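Periplasmic solute binding protein (Pectobacterium atrosepticum, PDB 4RY1) probably captures a sugar in the periplasm and delivers it to an ABC-type importer, as solute-binding proteins of its family do. Local coordinates at residues 171-185 against 197-209. Residues are numbered along the deposited sequence; the frame is centred on the assembly and turned at random.
Sequences ILTLGRSYMAQKYGI and YSRDQVRELFGFY
Glu204 reaches across from helix 199-209 as a knob among Tyr178, Met179, Lys182 and Tyr183. Tyr183 OH donates to Glu204 OE1 over 2.5 Å, on the syn lone pair. Lys182 NZ makes a salt bridge to Glu204 OE2 at 2.6 Å, also from the syn side but 22° out of the carboxylate plane, and a water joins OE2 to Tyr178 OH. A second water accepts from Tyr197 OH and donates to the carbonyls of Arg176 and Ile185. With CG anti to the backbone N (chi1 -179°) and the chain extended beyond it, Glu204 reaches across to the other helix, the axes approaching to 9.9 Å.

The Tyr183 ring is sandwiched: Lys182 CG lies over one face and the Gln201 amide nitrogen, NE2, over the other, 3.4 Å above the plane. The amide oxygen of Gln201 accepts from Ser198 N, half of the capping box that starts the second helix.

Tyr178 and Phe208 form an offset stack, ring planes at 26°. The backbones come closest at Gly175 and Leu205, where Leu205 CD1 packs too, and Phe208 CE2 lies 3.6 Å from Gly175 CA. Met179 bends to bring CE within 3.7 Å of Gln201 CB. Met179 SD, 5.5 Å from the Tyr197 ring centroid, makes a Met-aromatic contact over the face.

Helix 371-385 extends the apolar end, Trp377 touching both Leu172 and Leu205. Consecutive helices of the solute-binding protein, joined through hairpin 188-189/194-195, thus pair apolar packing round Gly175 with a partly exposed polar end, where Lys182 and the Tyr183 hydroxyl probably stabilise Glu204 as a carboxylate.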
ATOM      1  N   ILE A 171       4.453   2.733   9.861  1.00 13.41           N
ATOM      2  CA  ILE A 171       4.303   2.646  11.323  1.00 13.84           C
ATOM      3  C   ILE A 171       3.081   3.436  11.794  1.00 12.94           C
ATOM      4  O   ILE A 171       2.435   3.015  12.765  1.00 14.33           O
ATOM      5  CB  ILE A 171       5.582   3.035  12.085  1.00 13.99           C
ATOM      6  CG1 ILE A 171       6.794   2.257  11.559  1.00 15.66           C
ATOM      7  CG2 ILE A 171       5.399   2.819  13.593  1.00 14.75           C
ATOM      8  CD1 ILE A 171       6.696   0.750  11.614  1.00 16.03           C
ATOM      9  N   LEU A 172       2.722   4.509  11.097  1.00 13.37           N
ATOM     10  CA  LEU A 172       1.438   5.188  11.372  1.00 13.70           C
ATOM     11  C   LEU A 172       0.288   4.203  11.217  1.00 15.94           C
ATOM     12  O   LEU A 172      -0.642   4.166  12.015  1.00 15.87           O
ATOM     13  CB  LEU A 172       1.223   6.370  10.445  1.00 14.77           C
ATOM     14  CG  LEU A 172      -0.113   7.095  10.592  1.00 14.43           C
ATOM     15  CD1 LEU A 172      -0.195   7.733  11.957  1.00 17.47           C
ATOM     16  CD2 LEU A 172      -0.244   8.139   9.495  1.00 18.33           C
ATOM     17  N   THR A 173       0.364   3.398  10.166  1.00 13.23           N
ATOM     18  CA  THR A 173      -0.699   2.452   9.852  1.00 14.02           C
ATOM     19  C   THR A 173      -0.700   1.312  10.855  1.00 14.69           C
ATOM     20  O   THR A 173      -1.744   0.826  11.266  1.00 15.35           O
ATOM     21  CB  THR A 173      -0.549   1.923   8.414  1.00 12.92           C
ATOM     22  OG1 THR A 173      -0.525   3.042   7.524  1.00 13.41           O
ATOM     23  CG2 THR A 173      -1.683   1.012   8.064  1.00 13.55           C
ATOM     24  N   LEU A 174       0.487   0.880  11.260  1.00 13.63           N
ATOM     25  CA  LEU A 174       0.616  -0.142  12.305  1.00 13.76           C
ATOM     26  C   LEU A 174      -0.055   0.338  13.618  1.00 15.21           C
ATOM     27  O   LEU A 174      -0.807  -0.398  14.266  1.00 16.20           O
ATOM     28  CB  LEU A 174       2.085  -0.472  12.555  1.00 16.02           C
ATOM     29  CG  LEU A 174       2.382  -1.678  13.458  1.00 15.27           C
ATOM     30  CD1 LEU A 174       1.985  -2.990  12.812  1.00 17.28           C
ATOM     31  CD2 LEU A 174       3.854  -1.714  13.848  1.00 16.33           C
ATOM     32  N   GLY A 175       0.228   1.588  13.963  1.00 13.87           N
ATOM     33  CA  GLY A 175      -0.376   2.253  15.126  1.00 15.47           C
ATOM     34  C   GLY A 175      -1.890   2.328  14.965  1.00 19.81           C
ATOM     35  O   GLY A 175      -2.645   2.047  15.894  1.00 19.61           O
ATOM     36  N   ARG A 176      -2.338   2.732  13.779  1.00 16.23           N
ATOM     37  CA  ARG A 176      -3.780   2.771  13.477  1.00 16.90           C
ATOM     38  C   ARG A 176      -4.438   1.407  13.696  1.00 18.26           C
ATOM     39  O   ARG A 176      -5.562   1.323  14.231  1.00 19.33           O
ATOM     40  CB  ARG A 176      -4.014   3.225  12.039  1.00 18.62           C
ATOM     41  CG  ARG A 176      -5.494   3.321  11.703  1.00 22.76           C
ATOM     42  CD  ARG A 176      -5.846   2.514  10.492  1.00 24.36           C
ATOM     43  NE  ARG A 176      -7.274   2.417  10.219  1.00 19.13           N
ATOM     44  CZ  ARG A 176      -7.923   1.273  10.090  1.00 18.78           C
ATOM     45  NH1 ARG A 176      -7.276   0.121  10.144  1.00 22.37           N
ATOM     46  NH2 ARG A 176      -9.229   1.279   9.850  1.00 21.34           N
ATOM     47  N   SER A 177      -3.759   0.339  13.278  1.00 17.67           N
ATOM     48  CA  SER A 177      -4.293  -1.014  13.412  1.00 19.01           C
ATOM     49  C   SER A 177      -4.406  -1.375  14.907  1.00 20.87           C
ATOM     50  O   SER A 177      -5.441  -1.886  15.375  1.00 22.05           O
ATOM     51  CB  SER A 177      -3.411  -2.021  12.641  1.00 19.58           C
ATOM     52  OG  SER A 177      -3.963  -3.317  12.589  1.00 24.13           O
ATOM     53  N   TYR A 178      -3.351  -1.067  15.653  1.00 19.26           N
ATOM     54  CA  TYR A 178      -3.357  -1.224  17.112  1.00 19.96           C
ATOM     55  C   TYR A 178      -4.549  -0.512  17.765  1.00 20.66           C
ATOM     56  O   TYR A 178      -5.280  -1.088  18.580  1.00 22.43           O
ATOM     57  CB  TYR A 178      -2.053  -0.685  17.712  1.00 20.48           C
ATOM     58  CG  TYR A 178      -2.020  -0.634  19.230  1.00 21.93           C
ATOM     59  CD1 TYR A 178      -1.763  -1.782  19.979  1.00 26.22           C
ATOM     60  CD2 TYR A 178      -2.203   0.573  19.918  1.00 28.52           C
ATOM     61  CE1 TYR A 178      -1.715  -1.739  21.364  1.00 25.97           C
ATOM     62  CE2 TYR A 178      -2.138   0.624  21.304  1.00 28.55           C
ATOM     63  CZ  TYR A 178      -1.899  -0.537  22.020  1.00 27.06           C
ATOM     64  OH  TYR A 178      -1.852  -0.524  23.402  1.00 30.88           O
ATOM     65  N   MET A 179      -4.727   0.747  17.403  1.00 19.68           N
ATOM     66  CA  MET A 179      -5.793   1.570  17.986  1.00 22.12           C
ATOM     67  C   MET A 179      -7.186   1.104  17.570  1.00 21.40           C
ATOM     68  O   MET A 179      -8.150   1.242  18.326  1.00 22.14           O
ATOM     69  CB  MET A 179      -5.600   3.040  17.639  1.00 20.97           C
ATOM     70  CG  MET A 179      -4.308   3.646  18.178  1.00 19.80           C
ATOM     71  SD  MET A 179      -4.194   3.902  20.001  1.00 16.44           S
ATOM     72  CE  MET A 179      -5.271   5.333  20.177  1.00 22.16           C
ATOM     73  N   ALA A 180      -7.289   0.537  16.373  1.00 19.23           N
ATOM     74  CA  ALA A 180      -8.577  -0.022  15.922  1.00 19.49           C
ATOM     75  C   ALA A 180      -8.927  -1.261  16.750  1.00 19.96           C
ATOM     76  O   ALA A 180     -10.082  -1.462  17.135  1.00 22.66           O
ATOM     77  CB  ALA A 180      -8.542  -0.368  14.452  1.00 19.54           C
ATOM     78  N   GLN A 181      -7.923  -2.090  17.007  1.00 19.87           N
ATOM     79  CA  GLN A 181      -8.082  -3.262  17.879  1.00 20.21           C
ATOM     80  C   GLN A 181      -8.492  -2.877  19.283  1.00 23.21           C
ATOM     81  O   GLN A 181      -9.360  -3.506  19.890  1.00 25.77           O
ATOM     82  CB  GLN A 181      -6.785  -4.038  17.959  1.00 22.13           C
ATOM     83  CG  GLN A 181      -6.434  -4.703  16.648  1.00 21.05           C
ATOM     84  CD  GLN A 181      -5.112  -5.424  16.724  1.00 22.99           C
ATOM     85  OE1 GLN A 181      -4.462  -5.447  17.765  1.00 22.92           O
ATOM     86  NE2 GLN A 181      -4.705  -6.017  15.622  1.00 20.40           N
ATOM     87  N   LYS A 182      -7.847  -1.833  19.786  1.00 22.39           N
ATOM     88  CA  LYS A 182      -8.050  -1.400  21.185  1.00 22.07           C
ATOM     89  C   LYS A 182      -9.384  -0.712  21.423  1.00 31.43           C
ATOM     90  O   LYS A 182     -10.068  -0.946  22.418  1.00 29.26           O
ATOM     91  CB  LYS A 182      -6.953  -0.426  21.615  1.00 23.14           C
ATOM     92  CG  LYS A 182      -7.094   0.019  23.062  1.00 28.67           C
ATOM     93  CD  LYS A 182      -5.763   0.407  23.650  1.00 32.28           C
ATOM     94  CE  LYS A 182      -5.853   0.437  25.166  1.00 46.84           C
ATOM     95  NZ  LYS A 182      -5.104   1.590  25.715  1.00 39.42           N
ATOM     96  N   TYR A 183      -9.717   0.173  20.503  1.00 25.06           N
ATOM     97  CA  TYR A 183     -10.854   1.072  20.644  1.00 23.42           C
ATOM     98  C   TYR A 183     -11.980   0.896  19.623  1.00 26.57           C
ATOM     99  O   TYR A 183     -13.058   1.461  19.809  1.00 26.80           O
ATOM    100  CB  TYR A 183     -10.375   2.514  20.569  1.00 22.02           C
ATOM    101  CG  TYR A 183      -9.432   2.917  21.671  1.00 29.89           C
ATOM    102  CD1 TYR A 183      -9.902   3.094  22.973  1.00 32.46           C
ATOM    103  CD2 TYR A 183      -8.086   3.145  21.415  1.00 29.93           C
ATOM    104  CE1 TYR A 183      -9.054   3.478  23.985  1.00 42.69           C
ATOM    105  CE2 TYR A 183      -7.227   3.523  22.430  1.00 32.09           C
ATOM    106  CZ  TYR A 183      -7.725   3.689  23.712  1.00 28.44           C
ATOM    107  OH  TYR A 183      -6.915   4.061  24.747  1.00 32.11           O
ATOM    108  N   GLY A 184     -11.734   0.172  18.532  1.00 25.26           N
ATOM    109  CA  GLY A 184     -12.765  -0.023  17.509  1.00 67.47           C
ATOM    110  C   GLY A 184     -13.133   1.241  16.753  1.00 29.79           C
ATOM    111  O   GLY A 184     -14.255   1.349  16.223  1.00 21.95           O
ATOM    112  N   ILE A 185     -12.206   2.200  16.693  1.00 21.94           N
ATOM    113  CA  ILE A 185     -12.400   3.426  15.922  1.00 20.65           C
ATOM    114  C   ILE A 185     -11.219   3.635  14.970  1.00 20.59           C
ATOM    115  O   ILE A 185     -10.132   3.077  15.186  1.00 21.29           O
ATOM    116  CB  ILE A 185     -12.615   4.684  16.797  1.00 23.65           C
ATOM    117  CG1 ILE A 185     -11.362   5.074  17.584  1.00 27.24           C
ATOM    118  CG2 ILE A 185     -13.771   4.443  17.756  1.00 27.79           C
ATOM    119  CD1 ILE A 185     -11.361   6.534  17.999  1.00 24.84           C
ATOM    120  N   TYR A 197      -9.252  10.522  16.810  1.00 23.17           N
ATOM    121  CA  TYR A 197      -8.622  10.297  18.119  1.00 22.39           C
ATOM    122  C   TYR A 197      -8.744  11.551  18.985  1.00 22.60           C
ATOM    123  O   TYR A 197      -8.592  12.673  18.512  1.00 23.10           O
ATOM    124  CB  TYR A 197      -7.137   9.911  17.986  1.00 20.90           C
ATOM    125  CG  TYR A 197      -6.813   8.637  17.235  1.00 20.05           C
ATOM    126  CD1 TYR A 197      -7.755   7.653  16.996  1.00 21.57           C
ATOM    127  CD2 TYR A 197      -5.527   8.417  16.776  1.00 21.63           C
ATOM    128  CE1 TYR A 197      -7.433   6.493  16.296  1.00 19.64           C
ATOM    129  CE2 TYR A 197      -5.197   7.272  16.079  1.00 20.30           C
ATOM    130  CZ  TYR A 197      -6.144   6.310  15.839  1.00 24.17           C
ATOM    131  OH  TYR A 197      -5.779   5.193  15.137  1.00 20.03           O
ATOM    132  N   SER A 198      -9.051  11.339  20.256  1.00 25.37           N
ATOM    133  CA  SER A 198      -8.955  12.401  21.252  1.00 24.76           C
ATOM    134  C   SER A 198      -7.503  12.852  21.438  1.00 26.65           C
ATOM    135  O   SER A 198      -6.558  12.182  20.996  1.00 25.43           O
ATOM    136  CB  SER A 198      -9.469  11.890  22.595  1.00 30.25           C
ATOM    137  OG  SER A 198      -8.614  10.865  23.095  1.00 28.71           O
ATOM    138  N   ARG A 199      -7.327  13.971  22.125  1.00 26.45           N
ATOM    139  CA  ARG A 199      -5.986  14.443  22.458  1.00 24.09           C
ATOM    140  C   ARG A 199      -5.196  13.316  23.136  1.00 25.64           C
ATOM    141  O   ARG A 199      -4.032  13.075  22.818  1.00 29.24           O
ATOM    142  CB  ARG A 199      -6.041  15.656  23.377  1.00 30.69           C
ATOM    143  CG  ARG A 199      -4.676  16.057  23.928  1.00 33.03           C
ATOM    144  CD  ARG A 199      -4.805  16.789  25.250  1.00 44.57           C
ATOM    145  NE  ARG A 199      -5.076  15.884  26.365  1.00 57.92           N
ATOM    146  CZ  ARG A 199      -5.216  16.289  27.623  1.00 76.90           C
ATOM    147  NH1 ARG A 199      -5.464  15.411  28.586  1.00 62.56           N
ATOM    148  NH2 ARG A 199      -5.102  17.579  27.920  1.00 59.86           N
ATOM    149  N   ASP A 200      -5.831  12.632  24.084  1.00 28.62           N
ATOM    150  CA  ASP A 200      -5.205  11.498  24.794  1.00 24.84           C
ATOM    151  C   ASP A 200      -4.840  10.316  23.896  1.00 31.31           C
ATOM    152  O   ASP A 200      -3.788   9.687  24.051  1.00 26.84           O
ATOM    153  CB  ASP A 200      -6.099  11.028  25.944  1.00 29.64           C
ATOM    154  CG  ASP A 200      -5.969  11.906  27.180  1.00 43.59           C
ATOM    155  OD1 ASP A 200      -5.217  12.911  27.132  1.00 32.59           O
ATOM    156  OD2 ASP A 200      -6.633  11.599  28.194  1.00 47.03           O
ATOM    157  N   GLN A 201      -5.703  10.021  22.945  1.00 26.84           N
ATOM    158  CA  GLN A 201      -5.439   8.936  21.993  1.00 22.79           C
ATOM    159  C   GLN A 201      -4.285   9.225  21.015  1.00 20.71           C
ATOM    160  O   GLN A 201      -3.512   8.329  20.682  1.00 24.44           O
ATOM    161  CB  GLN A 201      -6.719   8.583  21.256  1.00 23.58           C
ATOM    162  CG  GLN A 201      -7.677   7.841  22.166  1.00 22.97           C
ATOM    163  CD  GLN A 201      -9.048   7.634  21.552  1.00 21.79           C
ATOM    164  OE1 GLN A 201      -9.581   8.519  20.870  1.00 27.34           O
ATOM    165  NE2 GLN A 201      -9.636   6.478  21.820  1.00 25.12           N
ATOM    166  N   VAL A 202      -4.168  10.470  20.592  1.00 21.21           N
ATOM    167  CA  VAL A 202      -3.021  10.910  19.768  1.00 20.49           C
ATOM    168  C   VAL A 202      -1.730  10.763  20.589  1.00 22.88           C
ATOM    169  O   VAL A 202      -0.713  10.305  20.088  1.00 22.17           O
ATOM    170  CB  VAL A 202      -3.187  12.331  19.228  1.00 24.21           C
ATOM    171  CG1 VAL A 202      -1.964  12.739  18.442  1.00 24.21           C
ATOM    172  CG2 VAL A 202      -4.430  12.398  18.337  1.00 21.85           C
ATOM    173  N   ARG A 203      -1.767  11.136  21.862  1.00 24.85           N
ATOM    174  CA  ARG A 203      -0.610  10.847  22.743  1.00 22.53           C
ATOM    175  C   ARG A 203      -0.223   9.376  22.849  1.00 22.30           C
ATOM    176  O   ARG A 203       0.956   9.025  22.857  1.00 25.49           O
ATOM    177  CB  ARG A 203      -0.868  11.360  24.138  1.00 31.29           C
ATOM    178  CG  ARG A 203      -0.729  12.846  24.195  1.00 25.48           C
ATOM    179  CD  ARG A 203      -1.278  13.377  25.502  1.00 32.78           C
ATOM    180  NE  ARG A 203      -1.217  14.830  25.513  1.00 30.57           N
ATOM    181  CZ  ARG A 203      -1.396  15.574  26.598  1.00 42.18           C
ATOM    182  NH1 ARG A 203      -1.666  15.008  27.770  1.00 31.80           N
ATOM    183  NH2 ARG A 203      -1.313  16.894  26.511  1.00 30.50           N
ATOM    184  N   GLU A 204      -1.238   8.537  22.960  1.00 24.93           N
ATOM    185  CA  GLU A 204      -1.082   7.098  23.022  1.00 25.80           C
ATOM    186  C   GLU A 204      -0.457   6.575  21.725  1.00 24.35           C
ATOM    187  O   GLU A 204       0.364   5.667  21.760  1.00 25.05           O
ATOM    188  CB  GLU A 204      -2.439   6.438  23.291  1.00 25.44           C
ATOM    189  CG  GLU A 204      -2.395   4.923  23.402  1.00 25.33           C
ATOM    190  CD  GLU A 204      -3.702   4.317  23.871  1.00 19.95           C
ATOM    191  OE1 GLU A 204      -4.715   5.051  23.923  1.00 27.68           O
ATOM    192  OE2 GLU A 204      -3.720   3.094  24.119  1.00 26.35           O
ATOM    193  N   LEU A 205      -0.836   7.182  20.598  1.00 21.09           N
ATOM    194  CA  LEU A 205      -0.311   6.803  19.276  1.00 20.91           C
ATOM    195  C   LEU A 205       1.183   7.110  19.201  1.00 20.82           C
ATOM    196  O   LEU A 205       1.988   6.253  18.801  1.00 20.46           O
ATOM    197  CB  LEU A 205      -1.067   7.538  18.161  1.00 19.96           C
ATOM    198  CG  LEU A 205      -0.514   7.350  16.745  1.00 19.50           C
ATOM    199  CD1 LEU A 205      -0.717   5.928  16.250  1.00 23.04           C
ATOM    200  CD2 LEU A 205      -1.159   8.373  15.824  1.00 18.95           C
ATOM    201  N   PHE A 206       1.552   8.328  19.586  1.00 18.66           N
ATOM    202  CA  PHE A 206       2.980   8.681  19.676  1.00 20.37           C
ATOM    203  C   PHE A 206       3.715   7.851  20.726  1.00 21.12           C
ATOM    204  O   PHE A 206       4.870   7.461  20.528  1.00 22.83           O
ATOM    205  CB  PHE A 206       3.199  10.175  19.861  1.00 21.08           C
ATOM    206  CG  PHE A 206       3.043  10.955  18.595  1.00 20.50           C
ATOM    207  CD1 PHE A 206       4.106  11.100  17.705  1.00 19.02           C
ATOM    208  CD2 PHE A 206       1.810  11.475  18.242  1.00 21.86           C
ATOM    209  CE1 PHE A 206       3.938  11.807  16.518  1.00 20.82           C
ATOM    210  CE2 PHE A 206       1.633  12.162  17.053  1.00 21.95           C
ATOM    211  CZ  PHE A 206       2.698  12.342  16.193  1.00 18.46           C
ATOM    212  N   GLY A 207       3.040   7.543  21.827  1.00 19.91           N
ATOM    213  CA  GLY A 207       3.633   6.652  22.838  1.00 23.27           C
ATOM    214  C   GLY A 207       3.955   5.258  22.300  1.00 22.16           C
ATOM    215  O   GLY A 207       4.939   4.643  22.678  1.00 25.59           O
ATOM    216  N   PHE A 208       3.093   4.767  21.416  1.00 21.66           N
ATOM    217  CA  PHE A 208       3.255   3.460  20.760  1.00 22.27           C
ATOM    218  C   PHE A 208       4.545   3.464  19.906  1.00 20.68           C
ATOM    219  O   PHE A 208       5.361   2.529  19.977  1.00 19.54           O
ATOM    220  CB  PHE A 208       2.002   3.184  19.936  1.00 19.62           C
ATOM    221  CG  PHE A 208       2.062   1.940  19.080  1.00 20.56           C
ATOM    222  CD1 PHE A 208       1.714   0.701  19.593  1.00 22.36           C
ATOM    223  CD2 PHE A 208       2.427   2.016  17.742  1.00 20.46           C
ATOM    224  CE1 PHE A 208       1.741  -0.433  18.804  1.00 23.09           C
ATOM    225  CE2 PHE A 208       2.450   0.882  16.951  1.00 18.90           C
ATOM    226  CZ  PHE A 208       2.108  -0.341  17.471  1.00 23.08           C
ATOM    227  N   TYR A 209       4.733   4.533  19.133  1.00 19.25           N
ATOM    228  CA  TYR A 209       5.991   4.739  18.397  1.00 18.82           C
ATOM    229  C   TYR A 209       7.227   4.756  19.330  1.00 19.88           C
ATOM    230  O   TYR A 209       8.218   4.054  19.111  1.00 20.36           O
ATOM    231  CB  TYR A 209       5.950   6.021  17.556  1.00 17.90           C
ATOM    232  CG  TYR A 209       7.271   6.219  16.855  1.00 18.91           C
ATOM    233  CD1 TYR A 209       7.566   5.525  15.692  1.00 16.46           C
ATOM    234  CD2 TYR A 209       8.247   7.053  17.380  1.00 18.73           C
ATOM    235  CE1 TYR A 209       8.782   5.671  15.057  1.00 16.94           C
ATOM    236  CE2 TYR A 209       9.465   7.198  16.761  1.00 18.64           C
ATOM    237  CZ  TYR A 209       9.731   6.517  15.587  1.00 16.22           C
ATOM    238  OH  TYR A 209      10.960   6.658  14.984  1.00 17.35           O
TER
HETATM  239  O   HOH W   1      -7.521   3.366  14.393  1.00 20.34           O
HETATM  240  O   HOH W   2      -1.414   1.941  24.388  1.00 33.15           O